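Side-chain contacts in LPXTG-motif cell wall anchor domain protein (Mobiluncus mulieris, PDB 5U5O), which probably mediates bacterial adhesion as a giant cell-wall-anchored surface protein, of which this piece holds two consecutive Ig-like domains stabilised by intramolecular cross-links: residues P190-K195 and V238-L243; D207-T210 and E216-V219; T178-E181 and K186-R189; N111-D116 and C200-S205; K15-T20 and D25-K30. All blocks are in the same frame, centred on the assembly; numbering follows the deposited sequence.

Contact 1: residues P190-K195 and V238-L243; sequences PEASYK and VNQAGL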
# COMPACT_ATOMS: atom_id res chain seq x y z
N PRO A 190 32.35 -10.85 27.05
CA PRO A 190 32.14 -9.98 25.88
C PRO A 190 32.16 -10.73 24.55
O PRO A 190 31.85 -10.15 23.52
CB PRO A 190 33.31 -8.99 25.92
CG PRO A 190 34.00 -9.21 27.21
CD PRO A 190 33.59 -10.53 27.78
N GLU A 191 32.53 -12.01 24.58
CA GLU A 191 32.51 -12.85 23.37
C GLU A 191 31.28 -13.73 23.27
O GLU A 191 31.04 -14.34 22.23
CB GLU A 191 33.77 -13.71 23.32
CG GLU A 191 35.05 -12.91 23.13
CD GLU A 191 35.03 -12.04 21.89
OE1 GLU A 191 34.44 -12.45 20.86
OE2 GLU A 191 35.62 -10.94 21.94
N ALA A 192 30.44 -13.76 24.30
CA ALA A 192 29.24 -14.55 24.24
C ALA A 192 28.36 -14.03 23.10
O ALA A 192 28.24 -12.82 22.90
CB ALA A 192 28.48 -14.49 25.56
N SER A 193 27.78 -14.97 22.36
CA SER A 193 27.00 -14.67 21.18
C SER A 193 25.62 -15.30 21.28
O SER A 193 25.52 -16.50 21.45
CB SER A 193 27.73 -15.23 19.97
OG SER A 193 26.99 -15.11 18.79
N TYR A 194 24.59 -14.47 21.24
CA TYR A 194 23.23 -14.89 21.52
C TYR A 194 22.43 -14.91 20.22
O TYR A 194 22.32 -13.89 19.54
CB TYR A 194 22.61 -13.95 22.57
CG TYR A 194 23.43 -13.86 23.87
CD1 TYR A 194 23.35 -14.87 24.82
CD2 TYR A 194 24.36 -12.85 24.06
CE1 TYR A 194 24.09 -14.82 26.00
CE2 TYR A 194 25.10 -12.77 25.28
CZ TYR A 194 24.98 -13.80 26.18
OH TYR A 194 25.69 -13.80 27.40
N LYS A 195 21.88 -16.07 19.92
CA LYS A 195 21.24 -16.30 18.63
C LYS A 195 19.75 -16.04 18.71
O LYS A 195 19.07 -16.57 19.59
CB LYS A 195 21.46 -17.72 18.17
CG LYS A 195 20.84 -18.02 16.82
CD LYS A 195 20.99 -19.49 16.47
CE LYS A 195 20.15 -19.87 15.27
NZ LYS A 195 20.43 -21.28 14.85
N VAL A 238 22.77 -20.73 27.62
CA VAL A 238 23.08 -21.55 28.80
C VAL A 238 24.43 -22.25 28.64
O VAL A 238 25.22 -22.29 29.57
CB VAL A 238 21.97 -22.58 29.08
CG1 VAL A 238 22.38 -23.62 30.13
CG2 VAL A 238 20.70 -21.87 29.50
N ASN A 239 24.70 -22.79 27.44
CA ASN A 239 25.96 -23.47 27.22
C ASN A 239 27.17 -22.55 27.39
O ASN A 239 28.20 -22.98 27.91
CB ASN A 239 25.98 -24.11 25.83
CG ASN A 239 25.05 -25.29 25.71
OD1 ASN A 239 24.59 -25.85 26.71
ND2 ASN A 239 24.77 -25.69 24.48
N GLN A 240 27.04 -21.30 26.96
CA GLN A 240 28.11 -20.32 27.07
C GLN A 240 28.28 -19.80 28.51
O GLN A 240 29.40 -19.65 28.97
CB GLN A 240 27.87 -19.17 26.11
CG GLN A 240 28.00 -19.59 24.65
CD GLN A 240 27.56 -18.49 23.73
OE1 GLN A 240 28.36 -17.65 23.33
NE2 GLN A 240 26.25 -18.44 23.42
N ALA A 241 27.19 -19.50 29.20
CA ALA A 241 27.24 -18.94 30.56
C ALA A 241 27.49 -19.98 31.64
O ALA A 241 27.95 -19.61 32.72
CB ALA A 241 25.94 -18.22 30.84
N GLY A 242 27.12 -21.23 31.41
CA GLY A 242 27.15 -22.28 32.42
C GLY A 242 26.12 -22.11 33.52
O GLY A 242 26.30 -22.62 34.64
N LEU A 243 25.05 -21.39 33.20
CA LEU A 243 24.00 -21.03 34.15
C LEU A 243 22.65 -21.05 33.48
O LEU A 243 22.55 -20.86 32.26
CB LEU A 243 24.21 -19.62 34.72
CG LEU A 243 25.42 -19.42 35.62
CD1 LEU A 243 25.62 -17.93 35.83
CD2 LEU A 243 25.23 -20.14 36.95
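The side-chain amide of Gln-240 lies alongside the backbone of Ser-193, its oxygen toward the N-H and its nitrogen toward the carbonyl of that one residue. Ser-193 N donates to Gln-240 OE1 over 2.9 Å, nearly straight, with an N-H...O angle of 170°. In return Gln-240 NE2 donates to Ser-193 O, also at 2.9 Å. The accepting oxygen lies close to the Gln-240 amide plane, whereas NE2 stands above the Ser-193 carbonyl plane, 36° out of it. This paired grip imitates the N-H and C=O that a neighbouring strand would offer, and it ties helix 234-241 to the chain as it enters strand 193-200 in the Ig-like DUF5979 domain. The reach comes from the side-chain shape: past CG the chain is extended (chi2 172°), which carries the amide out to Ser-193 while NE2 stays within reach of Gly-236 O, a further acceptor one helical turn back. Two bonds to a single residue also fix the rotation of the amide about its last torsion. Beside them, Gln-240 OE1 sits 3.3 Å from Ala-192 CA, while the methyl CB of Ala-192 comes to 3.9 Å of the same oxygen. Gln-240 O bonds the backbone of Lys-186.

Contact 2: residues D207-T210 and E216-V219; sequences DEFT and EKTV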
# COMPACT_ATOMS: atom_id res chain seq x y z
N ASP A 207 14.28 -13.70 9.93
CA ASP A 207 15.60 -13.12 10.05
C ASP A 207 16.33 -13.78 11.20
O ASP A 207 15.88 -13.70 12.35
CB ASP A 207 15.47 -11.61 10.29
CG ASP A 207 15.00 -10.87 9.04
OD1 ASP A 207 15.78 -10.72 8.10
OD2 ASP A 207 13.83 -10.45 9.00
N GLU A 208 17.47 -14.39 10.92
CA GLU A 208 18.31 -15.10 11.90
C GLU A 208 19.57 -14.30 12.06
O GLU A 208 20.19 -13.94 11.03
CB GLU A 208 18.77 -16.41 11.26
CG GLU A 208 17.87 -17.60 11.33
CD GLU A 208 18.68 -18.84 10.98
OE1 GLU A 208 19.20 -18.92 9.84
OE2 GLU A 208 18.85 -19.70 11.86
N PHE A 209 20.01 -14.09 13.31
CA PHE A 209 21.20 -13.30 13.53
C PHE A 209 21.65 -13.52 14.97
O PHE A 209 20.91 -14.09 15.78
CB PHE A 209 20.94 -11.81 13.29
CG PHE A 209 19.78 -11.29 14.08
CD1 PHE A 209 18.48 -11.36 13.59
CD2 PHE A 209 19.97 -10.76 15.38
CE1 PHE A 209 17.39 -10.92 14.36
CE2 PHE A 209 18.88 -10.32 16.13
CZ PHE A 209 17.60 -10.40 15.63
N THR A 210 22.85 -13.05 15.25
CA THR A 210 23.40 -13.08 16.60
C THR A 210 23.65 -11.69 17.13
O THR A 210 23.98 -10.76 16.40
CB THR A 210 24.73 -13.84 16.65
OG1 THR A 210 25.74 -13.08 15.97
CG2 THR A 210 24.60 -15.21 16.00
N GLU A 216 22.62 -4.43 19.07
CA GLU A 216 21.25 -4.32 18.57
C GLU A 216 21.16 -4.73 17.08
O GLU A 216 22.16 -4.71 16.35
CB GLU A 216 20.69 -2.91 18.75
CG GLU A 216 21.47 -1.81 18.06
CD GLU A 216 20.81 -0.46 18.20
OE1 GLU A 216 20.89 0.13 19.30
OE2 GLU A 216 20.23 0.02 17.20
N LYS A 217 19.96 -5.10 16.66
CA LYS A 217 19.63 -5.41 15.27
C LYS A 217 18.25 -4.86 15.03
O LYS A 217 17.36 -5.03 15.87
CB LYS A 217 19.63 -6.93 15.10
CG LYS A 217 18.94 -7.48 13.86
CD LYS A 217 19.90 -7.48 12.73
CE LYS A 217 19.22 -7.99 11.47
NZ LYS A 217 20.03 -7.59 10.31
N THR A 218 18.05 -4.23 13.88
CA THR A 218 16.73 -3.77 13.48
C THR A 218 16.24 -4.50 12.22
O THR A 218 16.98 -4.62 11.22
CB THR A 218 16.73 -2.25 13.24
OG1 THR A 218 17.15 -1.60 14.44
CG2 THR A 218 15.35 -1.75 12.90
N VAL A 219 15.02 -5.01 12.29
CA VAL A 219 14.29 -5.51 11.14
C VAL A 219 13.37 -4.40 10.65
O VAL A 219 12.49 -3.93 11.39
CB VAL A 219 13.48 -6.77 11.49
CG1 VAL A 219 12.61 -7.24 10.33
CG2 VAL A 219 14.40 -7.88 11.97
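Asp-207 opens the contact by setting its carboxylate against the methyl groups of Val-219. The two strands belong to opposite layers of the Ig-like sandwich of the DUF5979 domain: 205-212 pairs with strand 193-200, and 216-223 pairs with the long strand 150-178. No hydrogen bond joins the two segments, and the CA atoms of Asp-207 and Val-219 are 7.8 Å apart, so side chains alone fill the gap between the backbones. Asp-207 and Val-219 approach from opposite directions, and OD2 of Asp-207 reaches CG1 of Val-219 at 3.7 Å and CG2 of Val-219 at 4.0 Å. Its other oxygen, OD1, lies 5.7 Å from Lys-217 NZ, too far for a salt bridge, although the opposite charges may still attract weakly.

Two residues on, Phe-209 places its ring between the layers. Its CG stands between the backbone N and the carbonyl carbon (chi1 54°), which turns one ring face to Lys-217. The aliphatic part of Lys-217 lies across that face, and the chain is bent at chi2 (86°), about the CB-CG bond, so that CD and CE continue past CG and CD1 of the ring. Phe-196 and Val-198 of strand 193-200 and Leu-173 of strand 150-178 also touch Phe-209. The CH-pi contact is almost perpendicular: Lys-217 CG sits 3.5 Å from the centroid of the Phe-209 ring, only 7° off the ring normal.

Contact 3: residues T178-E181 and K186-R189; sequences TGWE and KVAR
Water 1 donates to Val-187 O at 2.9 Å and accepts from Trp-180 NE1 at 3.0 Å, bridging the two arms of one loop. That loop joins strands 150-178 and 193-200 of the Ig-like DUF5979 domain, and Trp-180 is the side chain round which it folds. Val-187 O and the water both lie at the edge of the indole, in its plane, and the carbonyl oxygen also comes to 3.4 Å of Trp-180 CZ2. Arg-189 supplies the face. With CG anti to the backbone N (chi1 -176°) and an extended chain as far as NE, it runs over the indole in the direction opposite to the tryptophan side chain. Its CB makes a CH-pi contact with the five-membered ring, 3.8 Å from the centroid and 14° off the normal. Farther out, Arg-189 CD lies 3.8 Å from Trp-180 CG. The charged end has its partner beyond the loop arms: Arg-189 NE forms a salt bridge with Glu-213. Ala-241 of helix 234-241 and Ala-192 add contacts to the indole, linking the loop to its surroundings. The guanidinium, its plane 25° from that of the indole, rests one face on Trp-180 CB, which is 3.7 Å from Arg-189 NH1.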
# COMPACT_ATOMS: atom_id res chain seq x y z
N THR A 178 22.54 -10.15 32.77
CA THR A 178 22.81 -10.01 34.21
C THR A 178 23.15 -11.38 34.74
O THR A 178 22.77 -12.40 34.19
CB THR A 178 21.60 -9.43 34.97
OG1 THR A 178 20.47 -10.30 34.85
CG2 THR A 178 21.25 -8.06 34.48
N GLY A 179 23.85 -11.40 35.89
CA GLY A 179 24.09 -12.65 36.59
C GLY A 179 25.24 -13.53 36.10
O GLY A 179 25.36 -14.66 36.55
N TRP A 180 26.08 -13.01 35.21
CA TRP A 180 27.23 -13.77 34.69
C TRP A 180 28.14 -14.23 35.83
O TRP A 180 28.35 -13.47 36.80
CB TRP A 180 28.05 -12.91 33.72
CG TRP A 180 29.03 -13.68 32.92
CD1 TRP A 180 30.34 -13.90 33.20
CD2 TRP A 180 28.78 -14.31 31.66
NE1 TRP A 180 30.92 -14.66 32.23
CE2 TRP A 180 29.98 -14.92 31.26
CE3 TRP A 180 27.65 -14.44 30.84
CZ2 TRP A 180 30.09 -15.63 30.06
CZ3 TRP A 180 27.75 -15.15 29.65
CH2 TRP A 180 28.96 -15.73 29.27
N GLU A 181 28.68 -15.44 35.78
CA GLU A 181 29.63 -15.92 36.81
C GLU A 181 30.81 -16.59 36.09
O GLU A 181 30.63 -17.62 35.42
CB GLU A 181 28.95 -16.90 37.76
CG GLU A 181 29.87 -17.56 38.80
CD GLU A 181 30.84 -16.59 39.47
OE1 GLU A 181 30.36 -15.61 40.09
OE2 GLU A 181 32.07 -16.83 39.38
N LYS A 186 31.81 -20.68 29.98
CA LYS A 186 32.65 -21.40 29.03
C LYS A 186 33.25 -20.52 27.94
O LYS A 186 33.98 -21.02 27.06
CB LYS A 186 31.83 -22.51 28.40
CG LYS A 186 31.20 -23.48 29.38
CD LYS A 186 32.23 -24.13 30.31
CE LYS A 186 31.62 -25.29 31.08
NZ LYS A 186 30.42 -24.88 31.86
N VAL A 187 32.87 -19.25 27.94
CA VAL A 187 33.44 -18.24 27.06
C VAL A 187 33.64 -16.98 27.87
O VAL A 187 33.06 -16.83 28.96
CB VAL A 187 32.53 -17.89 25.86
CG1 VAL A 187 32.45 -19.05 24.87
CG2 VAL A 187 31.14 -17.42 26.30
N ALA A 188 34.42 -16.05 27.32
CA ALA A 188 34.53 -14.72 27.93
C ALA A 188 33.22 -13.97 27.73
O ALA A 188 32.61 -14.03 26.66
CB ALA A 188 35.67 -13.94 27.31
N ARG A 189 32.79 -13.27 28.76
CA ARG A 189 31.53 -12.54 28.71
C ARG A 189 31.34 -11.67 27.45
O ARG A 189 30.29 -11.76 26.83
CB ARG A 189 31.34 -11.72 30.00
CG ARG A 189 30.02 -10.99 30.10
CD ARG A 189 29.87 -10.30 31.44
NE ARG A 189 28.59 -9.60 31.46
CZ ARG A 189 27.98 -9.14 32.56
NH1 ARG A 189 28.52 -9.29 33.78
NH2 ARG A 189 26.81 -8.54 32.42
O HOH W 1 33.64 -15.79 31.60

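Contact 4: residues N111-D116 and C200-S205; sequences NQVVKD and CVQKGS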
# COMPACT_ATOMS: atom_id res chain seq x y z
N ASN A 111 -9.79 -3.39 6.14
CA ASN A 111 -9.46 -3.38 7.58
C ASN A 111 -8.47 -4.47 8.03
O ASN A 111 -8.56 -4.97 9.17
CB ASN A 111 -10.75 -3.41 8.41
CG ASN A 111 -11.67 -2.25 8.09
OD1 ASN A 111 -12.83 -2.44 7.73
ND2 ASN A 111 -11.15 -1.04 8.23
N GLN A 112 -7.53 -4.81 7.15
CA GLN A 112 -6.52 -5.82 7.39
C GLN A 112 -5.15 -5.21 7.13
O GLN A 112 -5.04 -4.13 6.52
CB GLN A 112 -6.74 -7.03 6.47
CG GLN A 112 -7.96 -7.86 6.82
CD GLN A 112 -8.34 -8.89 5.75
OE1 GLN A 112 -7.93 -8.78 4.59
NE2 GLN A 112 -9.14 -9.87 6.14
N VAL A 113 -4.12 -5.92 7.57
CA VAL A 113 -2.73 -5.48 7.37
C VAL A 113 -2.47 -5.36 5.85
O VAL A 113 -2.88 -6.22 5.09
CB VAL A 113 -1.74 -6.46 8.05
CG1 VAL A 113 -0.30 -6.11 7.74
CG2 VAL A 113 -1.96 -6.46 9.55
N VAL A 114 -1.83 -4.27 5.45
CA VAL A 114 -1.44 -4.03 4.05
C VAL A 114 0.06 -4.34 3.88
O VAL A 114 0.90 -3.62 4.42
CB VAL A 114 -1.72 -2.57 3.63
CG1 VAL A 114 -1.43 -2.38 2.15
CG2 VAL A 114 -3.17 -2.20 3.92
N LYS A 115 0.36 -5.41 3.15
CA LYS A 115 1.74 -5.91 2.97
C LYS A 115 2.52 -5.19 1.87
O LYS A 115 3.73 -5.11 1.91
CB LYS A 115 1.71 -7.41 2.59
CG LYS A 115 1.01 -8.33 3.57
CD LYS A 115 1.01 -9.77 3.06
CE LYS A 115 -0.09 -10.05 2.05
NZ LYS A 115 -1.44 -10.16 2.68
N ASP A 116 1.81 -4.72 0.85
CA ASP A 116 2.43 -4.27 -0.40
C ASP A 116 1.65 -3.11 -0.99
O ASP A 116 0.49 -2.92 -0.66
CB ASP A 116 2.45 -5.40 -1.44
CG ASP A 116 3.36 -6.55 -1.06
OD1 ASP A 116 4.60 -6.35 -1.01
OD2 ASP A 116 2.84 -7.67 -0.85
N CYS A 200 8.01 -12.31 11.09
CA CYS A 200 6.86 -11.46 11.04
C CYS A 200 5.86 -12.12 10.11
O CYS A 200 6.18 -12.44 8.93
CB CYS A 200 7.23 -10.09 10.57
SG CYS A 200 8.48 -9.21 11.58
N VAL A 201 4.65 -12.36 10.60
CA VAL A 201 3.74 -13.29 9.92
C VAL A 201 3.19 -12.71 8.61
O VAL A 201 3.28 -13.37 7.57
CB VAL A 201 2.63 -13.87 10.83
CG1 VAL A 201 1.62 -12.83 11.24
CG2 VAL A 201 1.91 -15.04 10.14
N GLN A 202 2.70 -11.47 8.60
CA GLN A 202 2.18 -10.82 7.37
C GLN A 202 3.32 -10.45 6.43
O GLN A 202 3.18 -10.61 5.20
CB GLN A 202 1.33 -9.59 7.71
CG GLN A 202 0.13 -9.89 8.61
CD GLN A 202 -0.90 -10.77 7.94
OE1 GLN A 202 -0.98 -10.81 6.72
NE2 GLN A 202 -1.69 -11.48 8.73
N LYS A 203 4.45 -9.99 6.94
CA LYS A 203 5.63 -9.76 6.09
C LYS A 203 6.09 -11.06 5.43
O LYS A 203 6.58 -11.05 4.29
CB LYS A 203 6.80 -9.16 6.89
CG LYS A 203 7.84 -8.51 5.98
CD LYS A 203 9.07 -7.98 6.69
CE LYS A 203 10.10 -7.51 5.67
NZ LYS A 203 11.32 -6.94 6.26
N GLY A 204 5.89 -12.19 6.10
CA GLY A 204 6.38 -13.46 5.65
C GLY A 204 7.88 -13.60 5.77
O GLY A 204 8.48 -14.30 4.97
N SER A 205 8.46 -12.98 6.80
CA SER A 205 9.91 -12.89 6.91
C SER A 205 10.44 -13.78 8.02
O SER A 205 9.74 -14.01 9.03
CB SER A 205 10.34 -11.45 7.16
OG SER A 205 9.70 -10.93 8.31
O HOH W 2 -3.02 -8.98 5.17
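Gln-202 meets Val-113 and Lys-115 across the junction of the two domains, and its side chain can be followed by CB, CG and OE1. CB comes first, 3.8 Å from Val-113 CG1. CG follows, resting 3.9 Å from Val-113 CB and close to both of its methyls, so the aliphatic half of the glutamine crosses the valine obliquely. The bend at chi2 (-66°) then swings the amide off Val-113 and past it, so that OE1 comes to water 2 and accepts from it over 3.1 Å. The same water donates to Val-113 O at 2.8 Å and receives a weak bond from Lys-115 NZ. Lys-115, bent at chi3 and chi4, curls round to reach this water, and its CD passes 3.2 Å from Gln-202 O.

Gln-202 sits in the turn between strands 193-200 and 205-212, a hairpin closed by a G1 beta bulge in which Gly-204 and Ser-205 both face Cys-200. Asp-226 steadies the turn by accepting from the backbone N-H groups of Gln-202 and Lys-203, and the disulfide of Cys-200 with Cys-228 joins strand 193-200 to its other neighbour, 226-232. Besides the apolar touch on Val-113 and the lysine chain lying against the Gln-202 carbonyl, the polar link between the segments involves no direct hydrogen bond: it passes through a water, which satisfies Val-113 O and Gln-202 OE1 together.

Contact 5: residues K15-T20 and D25-K30; sequences KAFDVT and DAFTIK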
# COMPACT_ATOMS: atom_id res chain seq x y z
N LYS A 15 1.12 10.66 -8.11
CA LYS A 15 0.77 9.35 -8.64
C LYS A 15 0.61 8.27 -7.56
O LYS A 15 0.25 7.14 -7.87
CB LYS A 15 1.82 8.93 -9.67
CG LYS A 15 1.94 9.86 -10.88
CD LYS A 15 0.67 9.95 -11.70
CE LYS A 15 0.14 8.57 -12.08
NZ LYS A 15 -0.94 8.59 -13.10
N ALA A 16 0.87 8.63 -6.31
CA ALA A 16 0.72 7.72 -5.17
C ALA A 16 0.20 8.44 -3.94
O ALA A 16 0.32 9.66 -3.83
CB ALA A 16 2.04 7.06 -4.84
N PHE A 17 -0.38 7.66 -3.03
CA PHE A 17 -0.85 8.18 -1.76
C PHE A 17 -0.63 7.14 -0.68
O PHE A 17 -0.40 5.96 -0.97
CB PHE A 17 -2.33 8.58 -1.83
CG PHE A 17 -3.27 7.44 -2.10
CD1 PHE A 17 -3.61 7.07 -3.38
CD2 PHE A 17 -3.85 6.75 -1.06
CE1 PHE A 17 -4.49 6.02 -3.59
CE2 PHE A 17 -4.73 5.71 -1.26
CZ PHE A 17 -5.06 5.35 -2.53
N ASP A 18 -0.70 7.62 0.56
CA ASP A 18 -0.44 6.80 1.74
C ASP A 18 -1.75 6.13 2.19
O ASP A 18 -2.57 6.75 2.89
CB ASP A 18 0.14 7.67 2.87
CG ASP A 18 0.34 6.91 4.18
OD1 ASP A 18 0.03 5.70 4.25
OD2 ASP A 18 0.80 7.55 5.15
N VAL A 19 -1.89 4.85 1.87
CA VAL A 19 -3.12 4.10 2.12
C VAL A 19 -3.25 3.64 3.57
O VAL A 19 -4.33 3.21 3.98
CB VAL A 19 -3.24 2.89 1.15
CG1 VAL A 19 -2.32 1.73 1.54
CG2 VAL A 19 -4.68 2.42 1.03
N THR A 20 -2.17 3.73 4.34
CA THR A 20 -2.22 3.44 5.76
C THR A 20 -2.33 4.70 6.63
O THR A 20 -2.07 4.64 7.83
CB THR A 20 -1.00 2.60 6.21
OG1 THR A 20 0.21 3.25 5.82
CG2 THR A 20 -1.07 1.20 5.64
N ASP A 25 -10.25 8.82 5.83
CA ASP A 25 -11.25 7.75 5.59
C ASP A 25 -11.54 7.47 4.11
O ASP A 25 -12.14 6.44 3.80
CB ASP A 25 -12.54 8.01 6.38
CG ASP A 25 -13.34 9.20 5.86
OD1 ASP A 25 -12.75 10.09 5.20
OD2 ASP A 25 -14.56 9.25 6.12
N ALA A 26 -11.13 8.37 3.22
CA ALA A 26 -11.33 8.21 1.78
C ALA A 26 -10.27 8.98 1.04
O ALA A 26 -9.64 9.88 1.59
CB ALA A 26 -12.70 8.73 1.38
N PHE A 27 -10.09 8.61 -0.22
CA PHE A 27 -9.17 9.30 -1.10
C PHE A 27 -9.88 9.63 -2.39
O PHE A 27 -10.74 8.87 -2.83
CB PHE A 27 -7.98 8.42 -1.43
CG PHE A 27 -7.12 8.15 -0.24
CD1 PHE A 27 -6.11 9.04 0.11
CD2 PHE A 27 -7.33 7.03 0.52
CE1 PHE A 27 -5.31 8.80 1.22
CE2 PHE A 27 -6.55 6.79 1.64
CZ PHE A 27 -5.53 7.67 1.98
N THR A 28 -9.54 10.78 -2.95
CA THR A 28 -10.14 11.22 -4.19
C THR A 28 -9.11 11.16 -5.30
O THR A 28 -8.07 11.83 -5.24
CB THR A 28 -10.68 12.65 -4.08
OG1 THR A 28 -11.71 12.68 -3.09
CG2 THR A 28 -11.26 13.12 -5.42
N ILE A 29 -9.41 10.33 -6.29
CA ILE A 29 -8.63 10.26 -7.53
C ILE A 29 -9.21 11.32 -8.48
O ILE A 29 -10.41 11.28 -8.82
CB ILE A 29 -8.65 8.84 -8.12
CG1 ILE A 29 -7.79 7.86 -7.31
CG2 ILE A 29 -8.10 8.86 -9.54
CD1 ILE A 29 -8.23 7.60 -5.88
N LYS A 30 -8.40 12.32 -8.82
CA LYS A 30 -8.71 13.24 -9.91
C LYS A 30 -8.47 12.53 -11.25
O LYS A 30 -7.35 12.14 -11.57
CB LYS A 30 -7.85 14.48 -9.83
CG LYS A 30 -8.27 15.57 -10.81
CD LYS A 30 -7.20 16.64 -10.84
CE LYS A 30 -7.62 17.83 -11.66
NZ LYS A 30 -6.65 18.95 -11.49
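Phe-17 holds its CG between the backbone N and the carbonyl carbon (chi1 64°), while Phe-27 turns its CG anti to the carbonyl carbon (chi1 -67°), and these two settings bring the rings together. They meet in the interior of the Ig-like sandwich of the T-Q ester bond domain: strand 16-18 runs parallel to strand 150-178 in one sheet, and strand 26-36 lies in the other, between 4-10 and 94-104. The CA atoms of Phe-17 and Phe-27 are 8.4 Å apart, a spacing bridged by side chains with no hydrogen bond between the segments.

The ring planes are inclined by 34° with centroids 4.1 Å apart, an oblique pair that is neither a stack nor edge-to-face. Phe-17 CD2 stands over the centre of the Phe-27 ring, 3.3 Å above its plane. The relation is not reciprocal, because over the face of Phe-17 it is CB of Phe-27 that appears, offset toward the rim. Around the pair, Ile-162, Ala-164 and Leu-108 touch Phe-17, and Arg-105 touches Phe-27, so that strand 150-178 and helix 105-109 both help enclose the aromatics.

The far end of Phe-27 reaches the backbone just after Phe-17, where CZ comes to 3.2 Å of Asp-18 O. There the chain leaves the strand in an Asx turn: Asp-18 OD1 accepts from Thr-20 N at 3.0 Å. It is gripped twice, for Thr-20 OG1 also donates to Asp-18 OD1, at 2.9 Å and on its syn lone pair.

Overall arrangement
Along the chain, contact 5 closes first, in the T-Q domain. Contact 4 then opens there and closes in the DUF5979 domain, with contact 3 nested inside its loop; contact 1 opens before contact 4 closes, so these two cross, and contact 2 is nested within contact 1. Contacts 1 and 3 are neighbours at the far end of the second domain, their centres about 7 Å apart, and touch directly. Contact 2 lies about 17 Å from contact 1 by centres, sharing the sheet of strands 193-200 and 205-212. Contact 4 sits between the domains, about 20 Å from contact 5 and 19 Å from contact 2 by centres. Strand 150-178, interrupted by a bulge or short loop, takes part in both domains, consistent with an elongated tandem.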